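Local coordinates for protein aldo-keto reductase family 1, member B4 (Aldose reductase) (PDB 4HBK) that probably acts as an NADP(H)-dependent oxidoreductase, an aldose reductase of the aldo-keto reductase family that reduces aldehydes to alcohols, at residues L140-H144 and T174-M178; F195-Q201 and L227-A231; W113-F117 and W145-H151; Y280-R284 and M314-N318. All blocks are in the same frame, centred on the assembly; numbering follows the deposited sequence.

Interaction 1. Residues L140-H144 and T174-M178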
# COMPACT_ATOMS: atom_id res chain seq x y z
N LEU A 140 10.59 0.89 -1.55
CA LEU A 140 9.66 -0.04 -2.16
C LEU A 140 8.91 0.65 -3.32
O LEU A 140 8.48 1.80 -3.19
CB LEU A 140 8.67 -0.57 -1.10
CG LEU A 140 7.64 -1.62 -1.54
CD1 LEU A 140 8.34 -2.82 -2.15
CD2 LEU A 140 6.67 -2.04 -0.41
N TYR A 141 8.76 -0.06 -4.43
CA TYR A 141 8.07 0.45 -5.61
C TYR A 141 7.16 -0.64 -6.13
O TYR A 141 7.62 -1.72 -6.51
CB TYR A 141 9.09 0.84 -6.68
CG TYR A 141 8.62 1.82 -7.75
CD1 TYR A 141 7.84 2.94 -7.42
CD2 TYR A 141 8.99 1.66 -9.08
CE1 TYR A 141 7.43 3.85 -8.40
CE2 TYR A 141 8.59 2.55 -10.06
CZ TYR A 141 7.82 3.65 -9.73
OH TYR A 141 7.44 4.52 -10.74
N LEU A 142 5.86 -0.37 -6.13
CA LEU A 142 4.85 -1.36 -6.47
C LEU A 142 4.22 -1.07 -7.82
O LEU A 142 4.00 0.08 -8.18
CB LEU A 142 3.72 -1.32 -5.44
CG LEU A 142 4.07 -1.47 -3.97
CD1 LEU A 142 2.79 -1.49 -3.15
CD2 LEU A 142 4.90 -2.73 -3.75
N ILE A 143 3.87 -2.12 -8.55
CA ILE A 143 2.97 -1.93 -9.67
C ILE A 143 1.56 -1.67 -9.12
O ILE A 143 1.00 -2.51 -8.40
CB ILE A 143 2.97 -3.14 -10.61
CG1 ILE A 143 4.40 -3.42 -11.09
CG2 ILE A 143 2.03 -2.89 -11.79
CD1 ILE A 143 4.49 -4.51 -12.13
N HIS A 144 1.00 -0.51 -9.43
CA HIS A 144 -0.22 -0.06 -8.74
C HIS A 144 -1.44 -0.95 -9.00
O HIS A 144 -2.22 -1.21 -8.09
CB HIS A 144 -0.55 1.39 -9.11
CG HIS A 144 -1.28 2.14 -8.04
ND1 HIS A 144 -0.96 3.44 -7.69
CD2 HIS A 144 -2.33 1.79 -7.26
CE1 HIS A 144 -1.78 3.85 -6.74
NE2 HIS A 144 -2.62 2.87 -6.46
N THR A 174 6.60 -5.49 -17.82
CA THR A 174 6.74 -4.35 -16.92
C THR A 174 7.69 -4.75 -15.80
O THR A 174 8.56 -3.97 -15.40
CB THR A 174 5.40 -3.92 -16.32
OG1 THR A 174 4.50 -3.60 -17.39
CG2 THR A 174 5.58 -2.69 -15.43
N TRP A 175 7.55 -5.98 -15.31
CA TRP A 175 8.36 -6.41 -14.19
C TRP A 175 9.85 -6.40 -14.52
O TRP A 175 10.67 -6.08 -13.66
CB TRP A 175 7.94 -7.80 -13.70
CG TRP A 175 8.60 -8.20 -12.42
CD1 TRP A 175 9.66 -9.05 -12.27
CD2 TRP A 175 8.25 -7.76 -11.10
NE1 TRP A 175 9.98 -9.17 -10.94
CE2 TRP A 175 9.13 -8.39 -10.21
CE3 TRP A 175 7.27 -6.89 -10.60
CZ2 TRP A 175 9.07 -8.18 -8.83
CZ3 TRP A 175 7.21 -6.69 -9.24
CH2 TRP A 175 8.11 -7.33 -8.36
N LYS A 176 10.19 -6.76 -15.75
CA LYS A 176 11.60 -6.74 -16.15
C LYS A 176 12.19 -5.35 -15.93
O LYS A 176 13.32 -5.23 -15.44
CB LYS A 176 11.79 -7.19 -17.60
CG LYS A 176 11.87 -8.69 -17.76
CD LYS A 176 12.78 -9.09 -18.93
CE LYS A 176 12.01 -9.12 -20.23
NZ LYS A 176 10.79 -9.99 -20.10
N GLU A 177 11.44 -4.31 -16.27
CA GLU A 177 11.92 -2.95 -16.05
C GLU A 177 11.99 -2.61 -14.57
O GLU A 177 12.86 -1.85 -14.14
CB GLU A 177 11.05 -1.93 -16.79
CG GLU A 177 11.33 -1.85 -18.26
CD GLU A 177 12.78 -1.54 -18.55
OE1 GLU A 177 13.38 -2.31 -19.33
OE2 GLU A 177 13.33 -0.55 -18.00
N MET A 178 11.07 -3.17 -13.79
CA MET A 178 11.09 -2.93 -12.34
C MET A 178 12.37 -3.53 -11.79
O MET A 178 12.99 -2.98 -10.87
CB MET A 178 9.88 -3.58 -11.65
CG MET A 178 8.52 -3.00 -12.06
SD MET A 178 8.23 -1.37 -11.37
CE MET A 178 7.89 -1.79 -9.66
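Two flat groups frame this contact, the phenol of Tyr-141 and the indole of Trp-175. Ile-143 meets the indole at its edge, near the ring plane, where CD1 lies 4.0 Å from Trp-175 CE3. One face of the same indole has Met-178 CB above it, displaced toward the rim. The Tyr-141 ring is approached obliquely by the end of Met-178: SD sits 4.9 Å from the ring centroid, 57° off the normal, a Met-aromatic contact. The methionine chain is bent twice (chi2 -73°, chi3 -74°), and this folds CE back to 3.7 Å from Tyr-141 CD2. That methyl also closes to 3.2 Å on Tyr-141 O, which indicates tight packing against the strand backbone. The same methyl that meets the indole, Ile-143 CD1, also touches Thr-174 CG2 at 3.9 Å, so one atom lies against both a methyl and a ring edge. No hydrogen bond crosses; Thr-174 OG1 is bonded to Phe-117 O and Trp-175 NE1 to Ile-209 O. Strand 138-143 and helix 171-183 run antiparallel here, as expected of a (beta/alpha)8 barrel, with strands 107-112 and 187-193 flanking the former and helix 119-133 also packing on Tyr-141.

Interaction 2. Residues F195-Q201 and L227-A231; sequences FNKRQIQ and LVEYA
Lys-197 and Tyr-230 meet because both put CG opposite the backbone nitrogen (chi1 173° and 164°), which sends the two side chains across the gap between helices. The lysine stays extended beyond CG, and its methylenes run over one face of the phenol. Lys-197 CG stands 3.7 Å from the Tyr-230 ring centroid and only 3° off the normal, a clear CH-pi contact over the ring centre; CE follows 3.8 Å from Tyr-230 CD1. Ile-200 comes at the ring edge, with CG2 3.8 Å from Tyr-230 CE2, as the two side chains pass in opposite directions. At the far end of the phenol, Gln-201 CG lies 3.1 Å from Tyr-230 OH, a tight approach. Leu-227 fills the other end of the interface: its CD1 is 4.2 Å from Ile-200 CD1 and 3.8 Å from Lys-197 N. The first turn of helix 197-206 is fixed by a capping box, in which Gln-199 N donates to Asn-196 OD1 and Asn-196 N to Gln-199 OE1. The two helical segments run nearly parallel, like successive outer helices of a (beta/alpha)8 barrel, and strand 213-217 receives Ile-200, Leu-227 and Ala-231. No hydrogen bond spans the interface, so dispersion and CH-pi attraction hold it. The lysine contributes its aliphatic chain, while NZ makes a weak hydrogen bond with Tyr-344 OH; its positive charge probably polarises the adjoining methylenes and may strengthen their attraction to the ring.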
# COMPACT_ATOMS: atom_id res chain seq x y z
N PHE A 195 -2.94 -7.26 -7.27
CA PHE A 195 -2.79 -8.42 -8.14
C PHE A 195 -3.48 -9.60 -7.48
O PHE A 195 -3.52 -9.67 -6.27
CB PHE A 195 -1.31 -8.76 -8.35
CG PHE A 195 -0.65 -7.97 -9.45
CD1 PHE A 195 -0.67 -6.59 -9.43
CD2 PHE A 195 0.00 -8.62 -10.48
CE1 PHE A 195 -0.07 -5.87 -10.43
CE2 PHE A 195 0.61 -7.89 -11.50
CZ PHE A 195 0.57 -6.51 -11.47
N ASN A 196 -4.04 -10.51 -8.27
CA ASN A 196 -4.66 -11.71 -7.69
C ASN A 196 -3.67 -12.88 -7.69
O ASN A 196 -2.54 -12.74 -8.17
CB ASN A 196 -5.99 -12.06 -8.38
CG ASN A 196 -5.82 -12.48 -9.85
OD1 ASN A 196 -4.76 -12.98 -10.26
ND2 ASN A 196 -6.87 -12.30 -10.62
N LYS A 197 -4.10 -14.02 -7.16
CA LYS A 197 -3.20 -15.17 -7.00
C LYS A 197 -2.57 -15.58 -8.33
O LYS A 197 -1.35 -15.71 -8.44
CB LYS A 197 -3.93 -16.36 -6.38
CG LYS A 197 -3.10 -17.65 -6.36
CD LYS A 197 -3.86 -18.79 -5.67
CE LYS A 197 -3.11 -20.12 -5.80
NZ LYS A 197 -3.88 -21.26 -5.20
N ARG A 198 -3.43 -15.78 -9.33
CA ARG A 198 -3.06 -16.16 -10.69
C ARG A 198 -1.96 -15.24 -11.21
O ARG A 198 -0.94 -15.70 -11.73
CB ARG A 198 -4.28 -16.03 -11.60
CG ARG A 198 -4.37 -16.97 -12.79
CD ARG A 198 -5.29 -16.39 -13.88
NE ARG A 198 -4.61 -15.31 -14.60
CZ ARG A 198 -5.01 -14.04 -14.66
NH1 ARG A 198 -6.13 -13.64 -14.07
NH2 ARG A 198 -4.28 -13.15 -15.33
N GLN A 199 -2.18 -13.94 -11.05
CA GLN A 199 -1.28 -12.93 -11.59
C GLN A 199 0.06 -12.93 -10.85
O GLN A 199 1.11 -12.76 -11.45
CB GLN A 199 -1.95 -11.56 -11.54
CG GLN A 199 -3.13 -11.44 -12.49
CD GLN A 199 -3.96 -10.21 -12.22
OE1 GLN A 199 -4.11 -9.79 -11.07
NE2 GLN A 199 -4.52 -9.62 -13.27
N ILE A 200 0.01 -13.12 -9.54
CA ILE A 200 1.24 -13.24 -8.76
C ILE A 200 2.02 -14.50 -9.16
O ILE A 200 3.23 -14.45 -9.37
CB ILE A 200 0.93 -13.25 -7.25
CG1 ILE A 200 0.23 -11.96 -6.84
CG2 ILE A 200 2.23 -13.50 -6.44
CD1 ILE A 200 -0.36 -11.97 -5.43
N GLN A 201 1.32 -15.63 -9.27
CA GLN A 201 1.94 -16.87 -9.73
C GLN A 201 2.75 -16.61 -10.98
O GLN A 201 3.92 -16.97 -11.06
CB GLN A 201 0.88 -17.95 -10.00
CG GLN A 201 0.37 -18.65 -8.73
CD GLN A 201 -0.83 -19.57 -8.99
OE1 GLN A 201 -1.72 -19.24 -9.77
NE2 GLN A 201 -0.84 -20.72 -8.33
N LEU A 227 -6.15 -15.05 -0.37
CA LEU A 227 -5.07 -14.36 -1.05
C LEU A 227 -3.92 -14.08 -0.09
O LEU A 227 -2.76 -14.26 -0.44
CB LEU A 227 -5.58 -13.05 -1.65
CG LEU A 227 -4.52 -12.27 -2.43
CD1 LEU A 227 -3.85 -13.20 -3.45
CD2 LEU A 227 -5.13 -11.03 -3.09
N VAL A 228 -4.24 -13.63 1.12
CA VAL A 228 -3.20 -13.33 2.09
C VAL A 228 -2.42 -14.58 2.44
O VAL A 228 -1.19 -14.56 2.52
CB VAL A 228 -3.77 -12.75 3.39
CG1 VAL A 228 -2.71 -12.79 4.48
CG2 VAL A 228 -4.28 -11.31 3.18
N GLU A 229 -3.13 -15.68 2.64
CA GLU A 229 -2.46 -16.93 2.98
C GLU A 229 -1.57 -17.37 1.82
O GLU A 229 -0.43 -17.79 2.03
CB GLU A 229 -3.47 -18.02 3.34
CG GLU A 229 -4.12 -17.79 4.70
CD GLU A 229 -5.04 -18.94 5.09
OE1 GLU A 229 -5.35 -19.06 6.30
OE2 GLU A 229 -5.46 -19.72 4.21
N TYR A 230 -2.09 -17.26 0.60
CA TYR A 230 -1.29 -17.59 -0.57
C TYR A 230 -0.02 -16.74 -0.64
O TYR A 230 1.08 -17.28 -0.77
CB TYR A 230 -2.07 -17.40 -1.86
CG TYR A 230 -1.11 -17.37 -3.04
CD1 TYR A 230 -0.51 -18.55 -3.51
CD2 TYR A 230 -0.77 -16.17 -3.64
CE1 TYR A 230 0.38 -18.52 -4.57
CE2 TYR A 230 0.12 -16.13 -4.70
CZ TYR A 230 0.69 -17.30 -5.16
OH TYR A 230 1.58 -17.24 -6.21
N ALA A 231 -0.17 -15.43 -0.57
CA ALA A 231 1.00 -14.56 -0.70
C ALA A 231 2.08 -14.86 0.35
O ALA A 231 3.26 -14.95 0.03
CB ALA A 231 0.60 -13.08 -0.70

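Interaction 3. Residues W113-F117 and W145-H151; sequences WNTFF and WPVPLKH
Trp-113 and Trp-145 lie side by side and point the same way, yet their ring planes stand at 87° to each other. The pair is oblique, and the closest approach is Trp-113 CZ3 to Trp-145 CD1 at 3.7 Å. Asn-114 is set between the two indoles. Its OD1 is above one face of Trp-113, displaced toward the rim, and near the plane of Trp-145 at the edge, 3.4 Å from Trp-145 CD1. The ring of Phe-117 reaches the second loop obliquely, with CD2 3.8 Å from Pro-148 CB. The other loop end is closed by His-151, whose CG stands opposite its backbone nitrogen; this swings the imidazole so that its edge faces Thr-115 O and Phe-116. His-151 CD2 lies 3.0 Å from Thr-115 O, and the Phe-116 and His-151 rings, again oblique, have centroids 5.6 Å apart. Between these groups Leu-149 N donates to Asn-114 O at 3.1 Å with a nearly straight N-H, but from 63° out of the carbonyl plane. Thr-115 CA returns a CA-H...O contact to Leu-149 O, with an angle of 176° at the hydrogen. The two loops thus zip together after strands 107-112 and 138-143, beside the predicted substrate-binding His-144, which meets Trp-113 edge-to-face. The seam combines aromatic and apolar packing with C-H contacts to backbone carbonyls and one backbone hydrogen bond; buried Asn-114 OD1 has no hydrogen-bond partner in the model, and the C-H edge of Trp-145 may offer it a weak electrostatic compensation.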
# COMPACT_ATOMS: atom_id res chain seq x y z
N TRP A 113 2.27 4.09 -11.83
CA TRP A 113 0.90 4.24 -12.31
C TRP A 113 0.61 3.59 -13.67
O TRP A 113 1.49 3.52 -14.52
CB TRP A 113 0.46 5.71 -12.33
CG TRP A 113 -0.96 5.85 -12.77
CD1 TRP A 113 -1.41 6.46 -13.90
CD2 TRP A 113 -2.11 5.32 -12.10
NE1 TRP A 113 -2.78 6.37 -13.97
CE2 TRP A 113 -3.24 5.68 -12.88
CE3 TRP A 113 -2.31 4.60 -10.92
CZ2 TRP A 113 -4.54 5.32 -12.51
CZ3 TRP A 113 -3.60 4.26 -10.56
CH2 TRP A 113 -4.70 4.62 -11.35
N ASN A 114 -0.64 3.17 -13.86
CA ASN A 114 -1.08 2.35 -15.00
C ASN A 114 -0.68 2.87 -16.40
O ASN A 114 -0.55 2.09 -17.35
CB ASN A 114 -2.61 2.14 -14.97
CG ASN A 114 -3.14 1.59 -13.62
OD1 ASN A 114 -2.50 1.72 -12.57
ND2 ASN A 114 -4.33 0.99 -13.65
N THR A 115 -0.52 4.19 -16.54
CA THR A 115 -0.22 4.78 -17.85
C THR A 115 1.27 4.66 -18.23
O THR A 115 1.67 5.05 -19.33
CB THR A 115 -0.62 6.25 -17.90
OG1 THR A 115 0.00 6.95 -16.81
CG2 THR A 115 -2.16 6.41 -17.81
N PHE A 116 2.08 4.12 -17.31
CA PHE A 116 3.52 4.01 -17.53
C PHE A 116 4.01 2.56 -17.47
O PHE A 116 5.19 2.32 -17.22
CB PHE A 116 4.28 4.84 -16.49
CG PHE A 116 3.86 6.29 -16.44
CD1 PHE A 116 4.38 7.21 -17.33
CD2 PHE A 116 2.95 6.72 -15.49
CE1 PHE A 116 3.98 8.55 -17.29
CE2 PHE A 116 2.55 8.06 -15.43
CZ PHE A 116 3.06 8.97 -16.33
N PHE A 117 3.11 1.60 -17.69
CA PHE A 117 3.45 0.17 -17.62
C PHE A 117 4.26 -0.35 -18.82
O PHE A 117 4.97 -1.35 -18.70
CB PHE A 117 2.20 -0.69 -17.43
CG PHE A 117 1.57 -0.58 -16.05
CD1 PHE A 117 2.17 0.16 -15.05
CD2 PHE A 117 0.37 -1.23 -15.78
CE1 PHE A 117 1.58 0.27 -13.78
CE2 PHE A 117 -0.22 -1.13 -14.53
CZ PHE A 117 0.39 -0.38 -13.53
N TRP A 145 -1.58 -1.40 -10.25
CA TRP A 145 -2.68 -2.26 -10.71
C TRP A 145 -2.11 -3.20 -11.78
O TRP A 145 -1.08 -2.89 -12.37
CB TRP A 145 -3.82 -1.43 -11.34
CG TRP A 145 -4.62 -0.63 -10.34
CD1 TRP A 145 -4.41 0.66 -9.95
CD2 TRP A 145 -5.76 -1.09 -9.61
NE1 TRP A 145 -5.35 1.04 -9.02
CE2 TRP A 145 -6.19 -0.02 -8.79
CE3 TRP A 145 -6.47 -2.29 -9.56
CZ2 TRP A 145 -7.29 -0.12 -7.92
CZ3 TRP A 145 -7.56 -2.40 -8.70
CH2 TRP A 145 -7.95 -1.32 -7.89
N PRO A 146 -2.78 -4.34 -12.02
CA PRO A 146 -2.51 -5.25 -13.14
C PRO A 146 -3.16 -4.81 -14.47
O PRO A 146 -3.10 -5.55 -15.47
CB PRO A 146 -3.12 -6.58 -12.70
CG PRO A 146 -3.93 -6.28 -11.45
CD PRO A 146 -3.87 -4.82 -11.15
N VAL A 147 -3.76 -3.62 -14.49
CA VAL A 147 -4.49 -3.15 -15.68
C VAL A 147 -3.84 -1.92 -16.32
O VAL A 147 -4.01 -0.80 -15.85
CB VAL A 147 -5.95 -2.81 -15.34
CG1 VAL A 147 -6.67 -2.21 -16.56
CG2 VAL A 147 -6.69 -4.04 -14.82
N PRO A 148 -3.11 -2.12 -17.42
CA PRO A 148 -2.46 -0.96 -18.04
C PRO A 148 -3.47 -0.04 -18.73
O PRO A 148 -4.51 -0.49 -19.20
CB PRO A 148 -1.48 -1.58 -19.05
CG PRO A 148 -1.98 -2.97 -19.26
CD PRO A 148 -2.66 -3.40 -18.00
N LEU A 149 -3.15 1.25 -18.76
CA LEU A 149 -3.98 2.27 -19.38
C LEU A 149 -3.13 2.98 -20.43
O LEU A 149 -1.89 3.00 -20.33
CB LEU A 149 -4.43 3.28 -18.33
CG LEU A 149 -5.81 3.10 -17.69
CD1 LEU A 149 -6.27 1.67 -17.64
CD2 LEU A 149 -5.83 3.72 -16.30
N LYS A 150 -3.78 3.55 -21.44
CA LYS A 150 -3.06 4.20 -22.54
C LYS A 150 -2.12 5.29 -22.04
O LYS A 150 -2.50 6.15 -21.24
CB LYS A 150 -4.04 4.77 -23.57
CG LYS A 150 -3.38 5.40 -24.79
CD LYS A 150 -4.41 5.98 -25.76
CE LYS A 150 -4.95 7.33 -25.29
NZ LYS A 150 -4.00 8.46 -25.55
N HIS A 151 -0.88 5.27 -22.52
CA HIS A 151 0.10 6.27 -22.13
C HIS A 151 -0.04 7.56 -22.92
O HIS A 151 -0.48 7.54 -24.07
CB HIS A 151 1.51 5.73 -22.34
CG HIS A 151 2.58 6.74 -22.06
ND1 HIS A 151 3.00 7.66 -23.00
CD2 HIS A 151 3.32 6.98 -20.95
CE1 HIS A 151 3.95 8.42 -22.48
NE2 HIS A 151 4.16 8.03 -21.24

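Interaction 4. Residues Y280-R284 and M314-N318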
# COMPACT_ATOMS: atom_id res chain seq x y z
N TYR A 280 -5.94 -6.06 14.80
CA TYR A 280 -6.47 -7.25 14.18
C TYR A 280 -5.61 -7.62 12.96
O TYR A 280 -5.23 -8.78 12.78
CB TYR A 280 -7.93 -7.02 13.76
CG TYR A 280 -8.38 -7.91 12.62
CD1 TYR A 280 -8.66 -9.25 12.84
CD2 TYR A 280 -8.53 -7.41 11.34
CE1 TYR A 280 -9.07 -10.07 11.80
CE2 TYR A 280 -8.94 -8.22 10.29
CZ TYR A 280 -9.20 -9.56 10.53
OH TYR A 280 -9.61 -10.39 9.51
N LEU A 281 -5.31 -6.63 12.14
CA LEU A 281 -4.53 -6.85 10.93
C LEU A 281 -3.08 -7.13 11.30
O LEU A 281 -2.44 -8.00 10.70
CB LEU A 281 -4.63 -5.65 9.99
CG LEU A 281 -6.03 -5.36 9.45
CD1 LEU A 281 -6.04 -4.01 8.76
CD2 LEU A 281 -6.48 -6.46 8.49
N LEU A 282 -2.56 -6.39 12.27
CA LEU A 282 -1.18 -6.62 12.69
C LEU A 282 -0.95 -8.06 13.18
O LEU A 282 0.08 -8.68 12.89
CB LEU A 282 -0.75 -5.60 13.75
CG LEU A 282 -0.61 -4.15 13.26
CD1 LEU A 282 -0.45 -3.19 14.44
CD2 LEU A 282 0.58 -4.03 12.32
N GLN A 283 -1.92 -8.60 13.91
CA GLN A 283 -1.79 -9.96 14.43
C GLN A 283 -1.94 -11.04 13.35
O GLN A 283 -1.60 -12.21 13.57
CB GLN A 283 -2.72 -10.19 15.64
CG GLN A 283 -2.30 -9.31 16.84
CD GLN A 283 -3.06 -9.61 18.12
OE1 GLN A 283 -3.13 -8.77 19.01
NE2 GLN A 283 -3.61 -10.80 18.23
N ARG A 284 -2.43 -10.65 12.17
CA ARG A 284 -2.38 -11.53 11.01
C ARG A 284 -1.07 -11.38 10.22
O ARG A 284 -0.94 -11.87 9.09
CB ARG A 284 -3.60 -11.32 10.10
CG ARG A 284 -4.93 -11.76 10.72
CD ARG A 284 -6.11 -11.46 9.78
NE ARG A 284 -5.89 -11.98 8.43
CZ ARG A 284 -6.51 -11.52 7.34
NH1 ARG A 284 -7.39 -10.53 7.44
NH2 ARG A 284 -6.24 -12.05 6.15
N MET A 314 -10.04 -12.49 17.91
CA MET A 314 -9.65 -12.56 16.51
C MET A 314 -10.71 -13.29 15.72
O MET A 314 -11.15 -12.82 14.67
CB MET A 314 -8.29 -13.24 16.33
CG MET A 314 -7.13 -12.39 16.85
SD MET A 314 -6.85 -10.89 15.88
CE MET A 314 -6.22 -11.61 14.37
N HIS A 315 -11.14 -14.44 16.24
CA HIS A 315 -12.13 -15.27 15.56
C HIS A 315 -13.45 -14.54 15.40
O HIS A 315 -14.08 -14.62 14.34
CB HIS A 315 -12.34 -16.58 16.32
CG HIS A 315 -13.28 -17.53 15.63
ND1 HIS A 315 -14.57 -17.76 16.06
CD2 HIS A 315 -13.12 -18.30 14.52
CE1 HIS A 315 -15.15 -18.63 15.27
NE2 HIS A 315 -14.30 -18.97 14.32
N GLU A 316 -13.87 -13.83 16.44
CA GLU A 316 -15.13 -13.10 16.41
C GLU A 316 -15.15 -12.08 15.28
O GLU A 316 -16.11 -12.02 14.52
CB GLU A 316 -15.42 -12.41 17.74
CG GLU A 316 -16.78 -11.73 17.76
CD GLU A 316 -17.17 -11.15 19.11
OE1 GLU A 316 -16.28 -10.75 19.89
OE2 GLU A 316 -18.39 -11.11 19.40
N LEU A 317 -14.09 -11.29 15.18
CA LEU A 317 -14.00 -10.30 14.11
C LEU A 317 -14.12 -10.97 12.74
O LEU A 317 -14.83 -10.48 11.87
CB LEU A 317 -12.70 -9.49 14.22
CG LEU A 317 -12.63 -8.56 15.44
CD1 LEU A 317 -11.23 -8.03 15.68
CD2 LEU A 317 -13.60 -7.41 15.27
N ASN A 318 -13.45 -12.10 12.56
CA ASN A 318 -13.55 -12.85 11.30
C ASN A 318 -14.97 -13.34 11.01
O ASN A 318 -15.48 -13.12 9.91
CB ASN A 318 -12.55 -14.00 11.25
CG ASN A 318 -11.13 -13.53 10.97
OD1 ASN A 318 -10.89 -12.74 10.05
ND2 ASN A 318 -10.17 -14.01 11.78
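Tyr-280 and Met-314 form a Met-aromatic contact that joins helix 273-283 to helix 311-319 on the outer layer of the (beta/alpha)8 barrel. Tyr-280 can be followed outward. Its CB meets Leu-317 CD1 at 3.9 Å, and the leucine methyl continues alongside the start of the ring, the two side chains sliding past each other in opposite directions. CG lies opposite the backbone nitrogen (chi1 155°), which directs the phenol toward the other helix. On the ring, CD1 has Met-314 CE 3.7 Å away, while SD stands 5.2 Å from the ring centroid and 73° off its normal, an oblique placement. CE1 next runs beside the amide of Asn-318. At the tip, Tyr-280 OH donates to Asn-318 OD1 at 2.7 Å, and Arg-284 NH1, one turn on in the same helical segment, makes a weak bond of 3.0 Å to Tyr-280 OH. Met-314 CE also touches the aliphatic parts of two neighbours, 4.0 Å from Gln-283 CB and 3.9 Å from Arg-284 CG. Around the contact, Arg-284 NH2 bonds Pro-223 O, and Leu-317 also packs on helix 260-269 through Val-262 and Ile-265. The position lies away from the annotated sites and is structural packing. The donor is not in the amide plane: Tyr-280 OH is tilted 28° from the carbonyl plane of Asn-318.

Overall arrangement
Interactions 1 and 3 interlock, their segments alternating along the chain and their centres about 11 Å apart: Ile-143 CG2 packs 3.5 Å from Phe-117 CZ, and His-144 ND1 lies 3.7 Å from Trp-113 CE3. Interaction 2 borders both through Phe-195, whose CE1 lies 3.9 Å from Ile-143 CG2 and 3.6 Å from Trp-145 C. These three contacts lie beside the predicted site: His-144 belongs to interaction 1, and Leu-142 is about 4 Å from Lys-111 and about 10 Å from Tyr-82, side chain to side chain. Interaction 4 is remote, with its centre about 34 Å from that of interaction 3, and joins interaction 2 where Val-228 CG2 touches Arg-284 NH2 at 3.6 Å.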